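Local coordinates for putative nisin-resistance protein (Streptococcus agalactiae 515, PDB 4Y68) that probably cleaves the lantibiotic nisin as a lipoprotein peptidase of family S41, and so helps the bacterium to resist it, at residues Q56-R59 with Q60-E63; T98-R101 with D102-S106; S135-S138 with G139-N143. One frame throughout, in Å; residues are numbered along the deposited sequence.

Overall arrangement
All three contacts are local, each within one continuous run of the chain, and they follow one another along it. Contact 1 lies in helix 55-66, which packs with helices 32-46 and 72-87. This contact's centre is about 30 Å from the chain's. Contact 2 takes in helix 96-103 and the turn that leads toward strand 110-113 of the mixed sheet. Contact 3 lies in helix 131-147, which connects strands 118-122 and 152-156 of that sheet. The centres of contacts 2 and 3 are about 20 Å apart. Those of contacts 1 and 3 are about 46 Å apart, on opposite sides of the chain's centre. The helical N-terminal part thus stands well apart from the S41 peptidase core.

Contact 1: Q56-R59 with Q60-E63; sequences QIIR and QRSE
R59 and E63 form a salt bridge from i to i+4 along the alpha-helix 55-66. R59 NE donates to E63 OE2 at 2.9 Å, with a bent N-H...O angle of 133°. The carboxylate oxygen is met from above its own plane, and the two flat groups are turned 61° against each other. This is therefore not the flat, two-pronged pairing of an arginine with a carboxylate. R59 has CG anti to the backbone N (chi1 163°), and its chain stays extended as far as NE. E63 CG instead lies beside its backbone N, and the acid reaches back along the helix toward R59. A water adds a second link: it sits in the guanidinium plane, accepts from R59 NH2 at 2.9 Å and donates to E63 OE2. That oxygen is thus gripped by two donors. The other ends of the guanidinium reach helix 32-46, where NH1 pairs with E44 and NH2 with D41. R59 thus joins E63 to two acids of the neighbouring helix. E63 also touches R37 and L40 there.

R61 meets the preceding turn in another way. Its chain bends at chi3 and turns one guanidinium face toward I58 CA and I57 O. R61 NH1 lies 4.0 Å from I57 CG2, so the apolar branch of I57 packs beside a charged group. The charge itself is paired with E81 of helix 72-87. Backbone bonds run along the helix, with R61 N to I57 O at 2.7 Å and E63 N to R59 O at 2.9 Å. At the end of its chain, R61 NH2 rests 3.7 Å from I58 CG1.

Contact 2: T98-R101 with D102-S106; sequences TVRR and DTLDS
D102 N bonds to T98 O and T103 N to V99 O, both at 3.1 Å, as the last turn of helix 96-103 passes into a type I beta turn from T103 to S106. The regular pattern weakens at L104. Its N lies 3.1 Å from R101 O in a weak bond, and a second weak bond, to R100 O, is less certain. The chain then continues toward strand 110-113 of the mixed sheet.

Among the side chains, R100 and L104 meet one turn apart. L104 CD1 lies over one face of the R100 guanidinium, 3.8 Å from NH2. A bend at chi3 (75°) turns the end of R100 so that this face meets the methyl. This is a van der Waals contact of a methyl over a charged, flat group, at the surface. On another side of the helix, D102 CB rests 3.4 Å from T98 O. The carboxylate of D102 leaves the helix and bonds through OD2 to S127 OG, in the loop after strand 118-122.

S106 ties the turn to that same loop, because its OG also bonds to S127 N. Within the turn, S106 OG donates to T103 O at 2.8 Å, approaching from above the carbonyl plane.

Contact 3: S135-S138 with G139-N143; sequences SHYS and GKLQN
The Y137 ring and L141 lie side by side on helix 131-147, the helix of a beta-alpha-beta unit between strands 118-122 and 152-156. L141 CD1 meets the ring obliquely, 3.6 Å from Y137 CE1 and 4.1 Å from Y137 CD1. Y137 CG is anti to the backbone N, which sends the ring along the same direction as L141. Both side chains are buried. P167 and M168 of helix 165-171 also touch the ring, as do Y108, I123 and I126. Its hydroxyl bonds to P124 O, which ties the helix to the loop after strand 118-122.

The second ring, H136, is more exposed. K140 CG approaches it obliquely, 4.4 Å from H136 NE2. Y108 meets the same imidazole, with the ring planes about 60° apart. K140 bends at chi2 and chi4, and its NZ bonds to P109 O. That amine stays 5.0 Å from H136 NE2, and its charge may make protonation of the imidazole somewhat less favourable.

S138 turns its OG between the backbone N and the carbonyl carbon (chi1 58°), where it bonds back to I134 O one turn earlier. This gives the hydroxyl of a buried serine a partner on its own helix. Main-chain bonds join the turns, from G139 N to S135 O at 2.8 Å and from K140 N to H136 O at 3.1 Å. L141 N to Y137 O is weak at 3.4 Å. The next bond is short and almost straight: Q142 N reaches S138 O at 2.8 Å, with an N-H...O angle of 178°.

Contact 1: Q56-R59 with Q60-E63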
ATOM      1  N   GLN A  56      -4.090  13.369  24.541  1.00 30.78           N
ATOM      2  CA  GLN A  56      -5.229  13.419  25.467  1.00 33.74           C
ATOM      3  C   GLN A  56      -5.616  14.858  25.423  1.00 31.08           C
ATOM      4  O   GLN A  56      -4.762  15.669  25.195  1.00 39.19           O
ATOM      5  CB  GLN A  56      -4.857  12.979  26.866  1.00 38.48           C
ATOM      6  CG  GLN A  56      -3.738  13.770  27.424  1.00 39.93           C
ATOM      7  CD  GLN A  56      -2.530  12.913  27.671  1.00 46.74           C
ATOM      8  OE1 GLN A  56      -2.571  11.695  27.435  1.00 47.35           O
ATOM      9  NE2 GLN A  56      -1.437  13.534  28.157  1.00 42.00           N
ATOM     10  N   ILE A  57      -6.870  15.198  25.619  1.00 38.05           N
ATOM     11  CA  ILE A  57      -7.374  16.550  25.253  1.00 32.83           C
ATOM     12  C   ILE A  57      -8.144  16.333  24.000  1.00 28.15           C
ATOM     13  O   ILE A  57      -9.362  16.471  24.007  1.00 33.98           O
ATOM     14  CB  ILE A  57      -6.311  17.668  24.968  1.00 35.46           C
ATOM     15  CG1 ILE A  57      -5.586  18.132  26.238  1.00 37.72           C
ATOM     16  CG2 ILE A  57      -6.973  18.890  24.297  1.00 25.67           C
ATOM     17  CD1 ILE A  57      -4.406  19.064  25.939  1.00 34.34           C
ATOM     18  N   ILE A  58      -7.436  15.979  22.920  1.00 30.24           N
ATOM     19  CA  ILE A  58      -8.136  15.552  21.712  1.00 30.70           C
ATOM     20  C   ILE A  58      -8.952  14.314  22.055  1.00 28.46           C
ATOM     21  O   ILE A  58     -10.150  14.250  21.762  1.00 29.91           O
ATOM     22  CB  ILE A  58      -7.188  15.258  20.542  1.00 31.70           C
ATOM     23  CG1 ILE A  58      -6.649  16.563  19.960  1.00 30.57           C
ATOM     24  CG2 ILE A  58      -7.928  14.510  19.446  1.00 29.73           C
ATOM     25  CD1 ILE A  58      -5.474  16.352  18.970  1.00 29.51           C
ATOM     26  N   ARG A  59      -8.321  13.359  22.730  1.00 25.11           N
ATOM     27  CA  ARG A  59      -9.014  12.136  23.098  1.00 26.18           C
ATOM     28  C   ARG A  59     -10.116  12.420  24.127  1.00 30.02           C
ATOM     29  O   ARG A  59     -11.241  11.923  24.000  1.00 28.01           O
ATOM     30  CB  ARG A  59      -8.044  11.086  23.648  1.00 22.55           C
ATOM     31  CG  ARG A  59      -8.774   9.986  24.401  1.00 27.53           C
ATOM     32  CD  ARG A  59      -7.936   8.745  24.691  1.00 25.87           C
ATOM     33  NE  ARG A  59      -8.798   7.570  24.836  1.00 26.14           N
ATOM     34  CZ  ARG A  59      -8.351   6.319  24.954  1.00 28.89           C
ATOM     35  NH1 ARG A  59      -7.048   6.075  24.979  1.00 26.14           N
ATOM     36  NH2 ARG A  59      -9.204   5.310  25.051  1.00 26.11           N
ATOM     37  N   GLN A  60      -9.788  13.211  25.146  1.00 28.79           N
ATOM     38  CA  GLN A  60     -10.773  13.591  26.157  1.00 33.23           C
ATOM     39  C   GLN A  60     -11.943  14.310  25.503  1.00 31.05           C
ATOM     40  O   GLN A  60     -13.101  14.002  25.777  1.00 32.53           O
ATOM     41  CB  GLN A  60     -10.130  14.464  27.247  1.00 33.12           C
ATOM     42  CG  GLN A  60     -11.122  15.173  28.179  1.00 40.78           C
ATOM     43  CD  GLN A  60     -11.558  16.557  27.667  1.00 44.61           C
ATOM     44  OE1 GLN A  60     -10.859  17.205  26.860  1.00 41.40           O
ATOM     45  NE2 GLN A  60     -12.720  17.014  28.135  1.00 44.52           N
ATOM     46  N   ARG A  61     -11.644  15.251  24.613  1.00 32.26           N
ATOM     47  CA  ARG A  61     -12.704  15.988  23.936  1.00 33.33           C
ATOM     48  C   ARG A  61     -13.584  15.041  23.126  1.00 34.69           C
ATOM     49  O   ARG A  61     -14.801  15.230  23.003  1.00 31.79           O
ATOM     50  CB  ARG A  61     -12.126  17.066  23.024  1.00 33.66           C
ATOM     51  CG  ARG A  61     -13.211  17.818  22.269  1.00 41.47           C
ATOM     52  CD  ARG A  61     -12.697  19.112  21.629  1.00 50.06           C
ATOM     53  NE  ARG A  61     -11.649  18.866  20.644  1.00 41.46           N
ATOM     54  CZ  ARG A  61     -10.378  19.210  20.802  1.00 43.70           C
ATOM     55  NH1 ARG A  61      -9.987  19.837  21.901  1.00 45.26           N
ATOM     56  NH2 ARG A  61      -9.498  18.938  19.853  1.00 45.58           N
ATOM     57  N   SER A  62     -12.956  14.013  22.566  1.00 30.10           N
ATOM     58  CA  SER A  62     -13.677  13.052  21.756  1.00 29.97           C
ATOM     59  C   SER A  62     -14.603  12.178  22.621  1.00 28.73           C
ATOM     60  O   SER A  62     -15.763  11.952  22.288  1.00 28.86           O
ATOM     61  CB  SER A  62     -12.668  12.204  20.986  1.00 31.15           C
ATOM     62  OG  SER A  62     -13.331  11.223  20.233  1.00 33.93           O
ATOM     63  N   GLU A  63     -14.082  11.705  23.747  1.00 30.56           N
ATOM     64  CA  GLU A  63     -14.882  10.940  24.709  1.00 33.15           C
ATOM     65  C   GLU A  63     -16.091  11.725  25.243  1.00 30.62           C
ATOM     66  O   GLU A  63     -17.165  11.163  25.453  1.00 30.23           O
ATOM     67  CB  GLU A  63     -14.001  10.480  25.870  1.00 28.02           C
ATOM     68  CG  GLU A  63     -12.989   9.449  25.448  1.00 28.55           C
ATOM     69  CD  GLU A  63     -11.911   9.245  26.466  1.00 30.91           C
ATOM     70  OE1 GLU A  63     -11.833  10.064  27.396  1.00 35.95           O
ATOM     71  OE2 GLU A  63     -11.134   8.270  26.338  1.00 33.63           O
TER
HETATM   72  O   HOH W   1     -12.033   5.802  25.078  1.00 29.06           O

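Contact 2: T98-R101 with D102-S106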
ATOM      1  N   THR A  98     -18.328   2.832   2.020  1.00 36.23           N
ATOM      2  CA  THR A  98     -17.127   3.424   1.428  1.00 34.47           C
ATOM      3  C   THR A  98     -16.092   2.344   1.089  1.00 38.67           C
ATOM      4  O   THR A  98     -15.418   2.415   0.063  1.00 34.49           O
ATOM      5  CB  THR A  98     -16.466   4.456   2.382  1.00 33.43           C
ATOM      6  OG1 THR A  98     -17.406   5.474   2.757  1.00 40.84           O
ATOM      7  CG2 THR A  98     -15.273   5.099   1.738  1.00 34.52           C
ATOM      8  N   VAL A  99     -15.963   1.355   1.972  1.00 34.68           N
ATOM      9  CA  VAL A  99     -15.014   0.268   1.770  1.00 37.56           C
ATOM     10  C   VAL A  99     -15.393  -0.562   0.537  1.00 40.88           C
ATOM     11  O   VAL A  99     -14.522  -0.992  -0.214  1.00 38.22           O
ATOM     12  CB  VAL A  99     -14.937  -0.653   3.009  1.00 38.52           C
ATOM     13  CG1 VAL A  99     -14.307  -1.994   2.651  1.00 35.10           C
ATOM     14  CG2 VAL A  99     -14.167   0.025   4.121  1.00 31.63           C
ATOM     15  N   ARG A 100     -16.691  -0.770   0.321  1.00 35.54           N
ATOM     16  CA  ARG A 100     -17.130  -1.549  -0.831  1.00 40.02           C
ATOM     17  C   ARG A 100     -17.016  -0.781  -2.147  1.00 42.83           C
ATOM     18  O   ARG A 100     -16.578  -1.351  -3.144  1.00 44.40           O
ATOM     19  CB  ARG A 100     -18.563  -2.039  -0.657  1.00 42.76           C
ATOM     20  CG  ARG A 100     -18.689  -3.507  -1.006  1.00 51.56           C
ATOM     21  CD  ARG A 100     -20.106  -4.009  -0.903  1.00 56.41           C
ATOM     22  NE  ARG A 100     -20.932  -3.559  -2.020  1.00 65.58           N
ATOM     23  CZ  ARG A 100     -20.971  -4.151  -3.213  1.00 65.97           C
ATOM     24  NH1 ARG A 100     -20.214  -5.219  -3.462  1.00 57.68           N
ATOM     25  NH2 ARG A 100     -21.764  -3.669  -4.164  1.00 59.89           N
ATOM     26  N   ARG A 101     -17.405   0.494  -2.161  1.00 36.60           N
ATOM     27  CA  ARG A 101     -17.269   1.302  -3.368  1.00 40.78           C
ATOM     28  C   ARG A 101     -15.804   1.361  -3.789  1.00 43.17           C
ATOM     29  O   ARG A 101     -15.491   1.276  -4.970  1.00 44.43           O
ATOM     30  CB  ARG A 101     -17.822   2.717  -3.171  1.00 47.17           C
ATOM     31  CG  ARG A 101     -19.256   2.765  -2.620  1.00 55.04           C
ATOM     32  CD  ARG A 101     -20.057   3.978  -3.124  1.00 64.59           C
ATOM     33  NE  ARG A 101     -19.311   5.237  -3.081  1.00 67.78           N
ATOM     34  CZ  ARG A 101     -19.398   6.134  -2.099  1.00 78.75           C
ATOM     35  NH1 ARG A 101     -20.199   5.919  -1.054  1.00 67.18           N
ATOM     36  NH2 ARG A 101     -18.682   7.252  -2.160  1.00 77.06           N
ATOM     37  N   ASP A 102     -14.905   1.487  -2.820  1.00 42.94           N
ATOM     38  CA  ASP A 102     -13.478   1.498  -3.123  1.00 43.45           C
ATOM     39  C   ASP A 102     -13.025   0.150  -3.685  1.00 45.06           C
ATOM     40  O   ASP A 102     -12.181   0.095  -4.584  1.00 44.01           O
ATOM     41  CB  ASP A 102     -12.655   1.850  -1.887  1.00 41.91           C
ATOM     42  CG  ASP A 102     -11.163   1.645  -2.104  1.00 45.36           C
ATOM     43  OD1 ASP A 102     -10.569   2.371  -2.937  1.00 47.47           O
ATOM     44  OD2 ASP A 102     -10.581   0.761  -1.441  1.00 46.68           O
ATOM     45  N   THR A 103     -13.588  -0.936  -3.170  1.00 38.80           N
ATOM     46  CA  THR A 103     -13.238  -2.242  -3.687  1.00 41.18           C
ATOM     47  C   THR A 103     -13.633  -2.374  -5.161  1.00 46.77           C
ATOM     48  O   THR A 103     -12.980  -3.099  -5.919  1.00 45.76           O
ATOM     49  CB  THR A 103     -13.908  -3.369  -2.897  1.00 44.50           C
ATOM     50  OG1 THR A 103     -13.040  -4.505  -2.866  1.00 45.01           O
ATOM     51  CG2 THR A 103     -15.226  -3.770  -3.548  1.00 46.11           C
ATOM     52  N   LEU A 104     -14.698  -1.676  -5.561  1.00 43.25           N
ATOM     53  CA  LEU A 104     -15.242  -1.808  -6.919  1.00 48.21           C
ATOM     54  C   LEU A 104     -14.490  -0.962  -7.939  1.00 44.68           C
ATOM     55  O   LEU A 104     -14.779  -1.022  -9.129  1.00 45.06           O
ATOM     56  CB  LEU A 104     -16.732  -1.434  -6.946  1.00 43.16           C
ATOM     57  CG  LEU A 104     -17.666  -2.365  -6.175  1.00 49.25           C
ATOM     58  CD1 LEU A 104     -19.128  -1.975  -6.388  1.00 47.80           C
ATOM     59  CD2 LEU A 104     -17.416  -3.826  -6.546  1.00 46.45           C
ATOM     60  N   ASP A 105     -13.534  -0.171  -7.461  1.00 44.01           N
ATOM     61  CA  ASP A 105     -12.680   0.644  -8.320  1.00 47.56           C
ATOM     62  C   ASP A 105     -11.434  -0.114  -8.770  1.00 42.51           C
ATOM     63  O   ASP A 105     -10.571   0.437  -9.455  1.00 43.42           O
ATOM     64  CB  ASP A 105     -12.256   1.921  -7.592  1.00 51.23           C
ATOM     65  CG  ASP A 105     -12.729   3.170  -8.291  1.00 58.64           C
ATOM     66  OD1 ASP A 105     -11.894   4.084  -8.485  1.00 63.11           O
ATOM     67  OD2 ASP A 105     -13.932   3.239  -8.640  1.00 60.55           O
ATOM     68  N   SER A 106     -11.331  -1.375  -8.365  1.00 39.70           N
ATOM     69  CA  SER A 106     -10.128  -2.163  -8.641  1.00 39.10           C
ATOM     70  C   SER A 106      -9.930  -2.472 -10.128  1.00 37.32           C
ATOM     71  O   SER A 106     -10.888  -2.713 -10.860  1.00 36.85           O
ATOM     72  CB  SER A 106     -10.169  -3.453  -7.834  1.00 34.88           C
ATOM     73  OG  SER A 106     -10.230  -3.153  -6.451  1.00 36.44           O
TER

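Contact 3: S135-S138 with G139-N143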
ATOM      1  N   SER A 135      -5.693 -13.218  -7.449  1.00 26.96           N
ATOM      2  CA  SER A 135      -4.932 -14.180  -8.250  1.00 27.21           C
ATOM      3  C   SER A 135      -5.020 -13.879  -9.766  1.00 26.67           C
ATOM      4  O   SER A 135      -4.071 -14.108 -10.528  1.00 25.67           O
ATOM      5  CB  SER A 135      -5.423 -15.602  -7.969  1.00 32.51           C
ATOM      6  OG  SER A 135      -5.350 -15.900  -6.576  1.00 36.67           O
ATOM      7  N   HIS A 136      -6.158 -13.358 -10.200  1.00 26.82           N
ATOM      8  CA  HIS A 136      -6.268 -12.887 -11.569  1.00 29.20           C
ATOM      9  C   HIS A 136      -5.328 -11.699 -11.799  1.00 28.60           C
ATOM     10  O   HIS A 136      -4.679 -11.617 -12.832  1.00 31.52           O
ATOM     11  CB  HIS A 136      -7.711 -12.511 -11.905  1.00 31.10           C
ATOM     12  CG  HIS A 136      -7.863 -11.892 -13.256  1.00 39.72           C
ATOM     13  ND1 HIS A 136      -8.700 -10.826 -13.498  1.00 42.73           N
ATOM     14  CD2 HIS A 136      -7.262 -12.178 -14.435  1.00 46.71           C
ATOM     15  CE1 HIS A 136      -8.608 -10.480 -14.772  1.00 40.44           C
ATOM     16  NE2 HIS A 136      -7.744 -11.285 -15.362  1.00 41.94           N
ATOM     17  N   TYR A 137      -5.226 -10.795 -10.826  1.00 29.77           N
ATOM     18  CA  TYR A 137      -4.341  -9.637 -10.966  1.00 26.34           C
ATOM     19  C   TYR A 137      -2.879 -10.077 -11.025  1.00 24.31           C
ATOM     20  O   TYR A 137      -2.173  -9.733 -11.962  1.00 23.24           O
ATOM     21  CB  TYR A 137      -4.563  -8.650  -9.815  1.00 23.40           C
ATOM     22  CG  TYR A 137      -3.742  -7.349  -9.845  1.00 21.51           C
ATOM     23  CD1 TYR A 137      -2.358  -7.352  -9.652  1.00 20.91           C
ATOM     24  CD2 TYR A 137      -4.376  -6.117  -9.989  1.00 22.94           C
ATOM     25  CE1 TYR A 137      -1.627  -6.149  -9.647  1.00 22.73           C
ATOM     26  CE2 TYR A 137      -3.664  -4.910  -9.973  1.00 18.84           C
ATOM     27  CZ  TYR A 137      -2.299  -4.936  -9.802  1.00 22.36           C
ATOM     28  OH  TYR A 137      -1.615  -3.754  -9.797  1.00 20.53           O
ATOM     29  N   SER A 138      -2.432 -10.849 -10.037  1.00 26.85           N
ATOM     30  CA  SER A 138      -1.045 -11.310 -10.016  1.00 23.21           C
ATOM     31  C   SER A 138      -0.744 -12.253 -11.180  1.00 25.76           C
ATOM     32  O   SER A 138       0.338 -12.188 -11.761  1.00 28.54           O
ATOM     33  CB  SER A 138      -0.708 -11.988  -8.681  1.00 24.21           C
ATOM     34  OG  SER A 138      -1.551 -13.110  -8.397  1.00 28.31           O
ATOM     35  N   GLY A 139      -1.694 -13.119 -11.525  1.00 28.72           N
ATOM     36  CA  GLY A 139      -1.508 -14.073 -12.619  1.00 26.42           C
ATOM     37  C   GLY A 139      -1.260 -13.392 -13.951  1.00 27.45           C
ATOM     38  O   GLY A 139      -0.380 -13.777 -14.726  1.00 32.42           O
ATOM     39  N   LYS A 140      -2.036 -12.349 -14.209  1.00 31.99           N
ATOM     40  CA  LYS A 140      -1.852 -11.527 -15.395  1.00 30.84           C
ATOM     41  C   LYS A 140      -0.421 -10.967 -15.460  1.00 28.22           C
ATOM     42  O   LYS A 140       0.197 -10.933 -16.523  1.00 35.44           O
ATOM     43  CB  LYS A 140      -2.889 -10.396 -15.393  1.00 35.28           C
ATOM     44  CG  LYS A 140      -3.696 -10.228 -16.667  1.00 38.10           C
ATOM     45  CD  LYS A 140      -3.126  -9.097 -17.518  1.00 39.47           C
ATOM     46  CE  LYS A 140      -4.051  -8.737 -18.691  1.00 43.71           C
ATOM     47  NZ  LYS A 140      -5.330  -8.041 -18.287  1.00 39.45           N
ATOM     48  N   LEU A 141       0.112 -10.527 -14.324  1.00 26.63           N
ATOM     49  CA  LEU A 141       1.456  -9.975 -14.294  1.00 22.88           C
ATOM     50  C   LEU A 141       2.484 -11.077 -14.518  1.00 27.09           C
ATOM     51  O   LEU A 141       3.372 -10.959 -15.364  1.00 28.24           O
ATOM     52  CB  LEU A 141       1.726  -9.264 -12.965  1.00 25.97           C
ATOM     53  CG  LEU A 141       1.261  -7.813 -12.932  1.00 30.84           C
ATOM     54  CD1 LEU A 141       1.259  -7.267 -11.526  1.00 26.70           C
ATOM     55  CD2 LEU A 141       2.166  -6.976 -13.819  1.00 26.33           C
ATOM     56  N   GLN A 142       2.356 -12.141 -13.735  1.00 26.25           N
ATOM     57  CA  GLN A 142       3.200 -13.312 -13.866  1.00 26.67           C
ATOM     58  C   GLN A 142       3.283 -13.761 -15.338  1.00 30.95           C
ATOM     59  O   GLN A 142       4.374 -13.934 -15.874  1.00 36.65           O
ATOM     60  CB  GLN A 142       2.658 -14.426 -12.975  1.00 27.48           C
ATOM     61  CG  GLN A 142       3.380 -15.747 -13.069  1.00 32.98           C
ATOM     62  CD  GLN A 142       4.544 -15.849 -12.124  1.00 40.02           C
ATOM     63  OE1 GLN A 142       5.396 -14.953 -12.050  1.00 45.24           O
ATOM     64  NE2 GLN A 142       4.594 -16.944 -11.385  1.00 40.54           N
ATOM     65  N   ASN A 143       2.141 -13.908 -16.005  1.00 32.45           N
ATOM     66  CA  ASN A 143       2.165 -14.362 -17.392  1.00 34.12           C
ATOM     67  C   ASN A 143       2.966 -13.441 -18.278  1.00 35.26           C
ATOM     68  O   ASN A 143       3.772 -13.898 -19.085  1.00 39.68           O
ATOM     69  CB  ASN A 143       0.769 -14.500 -17.977  1.00 32.83           C
ATOM     70  CG  ASN A 143       0.812 -14.815 -19.472  1.00 47.78           C
ATOM     71  OD1 ASN A 143       0.928 -13.914 -20.310  1.00 43.64           O
ATOM     72  ND2 ASN A 143       0.760 -16.102 -19.810  1.00 49.26           N
TER